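Local coordinates for protein macrophage receptor MARCO (Mus musculus, PDB 2OYA) that probably recognises ligands as a macrophage scavenger receptor, through basic and acidic clusters on its cysteine-rich domain, at residues Ala39-Arg44 with Val69-Thr74. Residues are numbered along the deposited sequence; the frame is centred on the assembly and turned at random.
Sequences ATVFCR and VNCRGT
V41, on helix 36-45, comes nearest to G73 of segment 69-74, in the loop that follows strand 64-66, their CA atoms lying 5.8 Å apart. R44 N bonds to T40 O one helical turn back, and T40, V41 and R44 present their CB atoms to the loop. G73 has a positive phi of 113°, where a CB would collide with the carbonyl O of R72.

V41 makes the apolar part of the contact mainly through CG2. A chi1 of 175° puts V41 CG2 anti to the carbonyl carbon, and so against C71 CB at 3.8 Å and equally near G73 C. C71 SG lies 4.0 Å from both V41 CB and V41 CG2, so the valine packs against the C71-C81 disulfide.

The polar part converges on one atom, G73 O. R44 bends at chi3 (-62°), bringing its guanidinium end-on: R44 NH1 donates to G73 O at 2.9 Å from above the carbonyl plane, R44 NH2 to the same G73 O at 3.1 Å within it. The NH2 bond is the more bent, as expected when two nitrogens share one oxygen, which lies near the guanidinium plane. NH1 also bonds to E75 O, while the E75 carboxylate accepts from R72 N and G73 N.

The arrangement belongs to the SRCR fold, where the one helix of the domain packs beside a disulfide-tethered loop; C43, disulfide-bonded to C101, ties the same helix to strand 98-101.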
ATOM      1  N   ALA A  39      -0.096  -6.413  -1.758  1.00  5.75           N
ATOM      2  CA  ALA A  39       1.193  -5.898  -1.288  1.00  5.40           C
ATOM      3  C   ALA A  39       2.208  -5.807  -2.443  1.00  6.01           C
ATOM      4  O   ALA A  39       2.962  -4.832  -2.548  1.00  4.38           O
ATOM      5  CB  ALA A  39       1.746  -6.793  -0.177  1.00  6.13           C
ATOM      6  N   THR A  40       2.233  -6.840  -3.288  1.00  5.83           N
ATOM      7  CA  THR A  40       3.134  -6.872  -4.445  1.00  5.93           C
ATOM      8  C   THR A  40       2.780  -5.748  -5.422  1.00  5.63           C
ATOM      9  O   THR A  40       3.673  -5.088  -5.946  1.00  4.68           O
ATOM     10  CB  THR A  40       3.130  -8.264  -5.117  1.00  6.72           C
ATOM     11  OG1 THR A  40       3.665  -9.218  -4.185  1.00  6.73           O
ATOM     12  CG2 THR A  40       3.982  -8.303  -6.394  1.00  6.66           C
ATOM     13  N   VAL A  41       1.488  -5.531  -5.675  1.00  6.06           N
ATOM     14  CA  VAL A  41       1.108  -4.417  -6.556  1.00  5.99           C
ATOM     15  C   VAL A  41       1.543  -3.075  -5.972  1.00  6.46           C
ATOM     16  O   VAL A  41       2.157  -2.256  -6.671  1.00  5.67           O
ATOM     17  CB  VAL A  41      -0.393  -4.415  -6.920  1.00  6.13           C
ATOM     18  CG1 VAL A  41      -0.733  -3.174  -7.741  1.00  6.76           C
ATOM     19  CG2 VAL A  41      -0.722  -5.672  -7.690  1.00  6.34           C
ATOM     20  N   PHE A  42       1.265  -2.874  -4.687  1.00  7.26           N
ATOM     21  CA  PHE A  42       1.650  -1.633  -4.017  1.00  7.13           C
ATOM     22  C   PHE A  42       3.160  -1.437  -4.111  1.00  7.01           C
ATOM     23  O   PHE A  42       3.623  -0.365  -4.499  1.00  6.88           O
ATOM     24  CB  PHE A  42       1.194  -1.668  -2.546  1.00  7.34           C
ATOM     25  CG  PHE A  42       1.629  -0.472  -1.740  1.00  7.11           C
ATOM     26  CD1 PHE A  42       0.764   0.607  -1.561  1.00  7.16           C
ATOM     27  CD2 PHE A  42       2.901  -0.424  -1.149  1.00  6.06           C
ATOM     28  CE1 PHE A  42       1.165   1.727  -0.809  1.00  6.39           C
ATOM     29  CE2 PHE A  42       3.314   0.688  -0.411  1.00  4.88           C
ATOM     30  CZ  PHE A  42       2.431   1.771  -0.244  1.00  8.49           C
ATOM     31  N   CYS A  43       3.924  -2.475  -3.755  1.00  6.57           N
ATOM     32  CA  CYS A  43       5.388  -2.392  -3.761  1.00  6.69           C
ATOM     33  C   CYS A  43       5.979  -2.175  -5.171  1.00  6.82           C
ATOM     34  O   CYS A  43       6.950  -1.442  -5.326  1.00  7.42           O
ATOM     35  CB  CYS A  43       5.995  -3.631  -3.100  1.00  6.86           C
ATOM     36  SG  CYS A  43       5.621  -3.745  -1.327  1.00  6.90           S
ATOM     37  N   ARG A  44       5.370  -2.794  -6.178  1.00  8.15           N
ATOM     38  CA  ARG A  44       5.740  -2.609  -7.586  1.00  9.53           C
ATOM     39  C   ARG A  44       5.661  -1.142  -7.992  1.00  9.21           C
ATOM     40  O   ARG A  44       6.530  -0.638  -8.739  1.00  8.95           O
ATOM     41  CB  ARG A  44       4.828  -3.468  -8.460  1.00  9.95           C
ATOM     42  CG  ARG A  44       4.956  -3.295  -9.972  1.00 12.72           C
ATOM     43  CD  ARG A  44       4.020  -4.290 -10.665  1.00 11.97           C
ATOM     44  NE  ARG A  44       4.367  -5.686 -10.381  1.00 17.96           N
ATOM     45  CZ  ARG A  44       3.470  -6.652 -10.209  1.00 19.49           C
ATOM     46  NH1 ARG A  44       2.168  -6.371 -10.264  1.00 19.05           N
ATOM     47  NH2 ARG A  44       3.875  -7.896  -9.964  1.00 21.07           N
ATOM     48  N   VAL A  69      -9.299  -4.375  -0.895  1.00  9.14           N
ATOM     49  CA  VAL A  69      -8.474  -4.431  -2.096  1.00  8.63           C
ATOM     50  C   VAL A  69      -8.301  -5.896  -2.517  1.00  9.54           C
ATOM     51  O   VAL A  69      -7.921  -6.744  -1.700  1.00  8.91           O
ATOM     52  CB  VAL A  69      -7.105  -3.757  -1.879  1.00  8.13           C
ATOM     53  CG1 VAL A  69      -6.281  -3.757  -3.176  1.00  8.42           C
ATOM     54  CG2 VAL A  69      -7.291  -2.316  -1.355  1.00  7.97           C
ATOM     55  N   ASN A  70      -8.591  -6.174  -3.788  0.50  9.51           N
ATOM     56  CA  ASN A  70      -8.495  -7.526  -4.330  0.50 10.53           C
ATOM     57  C   ASN A  70      -7.762  -7.558  -5.668  0.50 10.68           C
ATOM     58  O   ASN A  70      -8.358  -7.833  -6.706  0.50 10.23           O
ATOM     59  CB  ASN A  70      -9.889  -8.143  -4.451  0.50 11.10           C
ATOM     60  CG  ASN A  70     -10.379  -8.717  -3.144  0.50 11.61           C
ATOM     61  OD1 ASN A  70      -9.992  -9.822  -2.755  0.50 14.90           O
ATOM     62  ND2 ASN A  70     -11.243  -7.978  -2.456  0.50 13.41           N
ATOM     63  N   CYS A  71      -6.464  -7.271  -5.627  1.00 10.61           N
ATOM     64  CA  CYS A  71      -5.620  -7.293  -6.828  1.00 11.14           C
ATOM     65  C   CYS A  71      -5.407  -8.731  -7.270  1.00 12.48           C
ATOM     66  O   CYS A  71      -5.368  -9.642  -6.435  1.00 12.08           O
ATOM     67  CB  CYS A  71      -4.242  -6.688  -6.548  1.00 10.95           C
ATOM     68  SG  CYS A  71      -4.262  -4.948  -6.011  1.00  9.11           S
ATOM     69  N   ARG A  72      -5.234  -8.903  -8.577  1.00 13.51           N
ATOM     70  CA  ARG A  72      -4.809 -10.179  -9.153  1.00 16.14           C
ATOM     71  C   ARG A  72      -3.344 -10.432  -8.808  1.00 15.93           C
ATOM     72  O   ARG A  72      -2.928 -11.578  -8.665  1.00 16.54           O
ATOM     73  CB  ARG A  72      -4.988 -10.179 -10.673  1.00 16.21           C
ATOM     74  CG  ARG A  72      -6.443 -10.095 -11.144  1.00 18.37           C
ATOM     75  CD  ARG A  72      -6.519  -9.881 -12.665  1.00 19.59           C
ATOM     76  NE  ARG A  72      -6.178  -8.523 -13.114  1.00 26.20           N
ATOM     77  CZ  ARG A  72      -6.979  -7.460 -13.013  1.00 29.13           C
ATOM     78  NH1 ARG A  72      -8.181  -7.564 -12.445  1.00 31.92           N
ATOM     79  NH2 ARG A  72      -6.578  -6.276 -13.469  1.00 31.40           N
ATOM     80  N   GLY A  73      -2.572  -9.352  -8.663  1.00 15.26           N
ATOM     81  CA  GLY A  73      -1.164  -9.448  -8.322  1.00 15.42           C
ATOM     82  C   GLY A  73      -0.275  -8.999  -9.457  1.00 15.22           C
ATOM     83  O   GLY A  73       0.921  -8.733  -9.261  1.00 16.05           O
ATOM     84  N   THR A  74      -0.876  -8.883 -10.637  1.00 15.08           N
ATOM     85  CA  THR A  74      -0.157  -8.564 -11.864  1.00 15.58           C
ATOM     86  C   THR A  74      -0.354  -7.107 -12.317  1.00 15.66           C
ATOM     87  O   THR A  74       0.254  -6.677 -13.307  1.00 15.30           O
ATOM     88  CB  THR A  74      -0.631  -9.488 -13.000  1.00 15.55           C
ATOM     89  OG1 THR A  74      -2.046  -9.348 -13.146  1.00 15.56           O
ATOM     90  CG2 THR A  74      -0.282 -10.949 -12.694  1.00 15.71           C
TER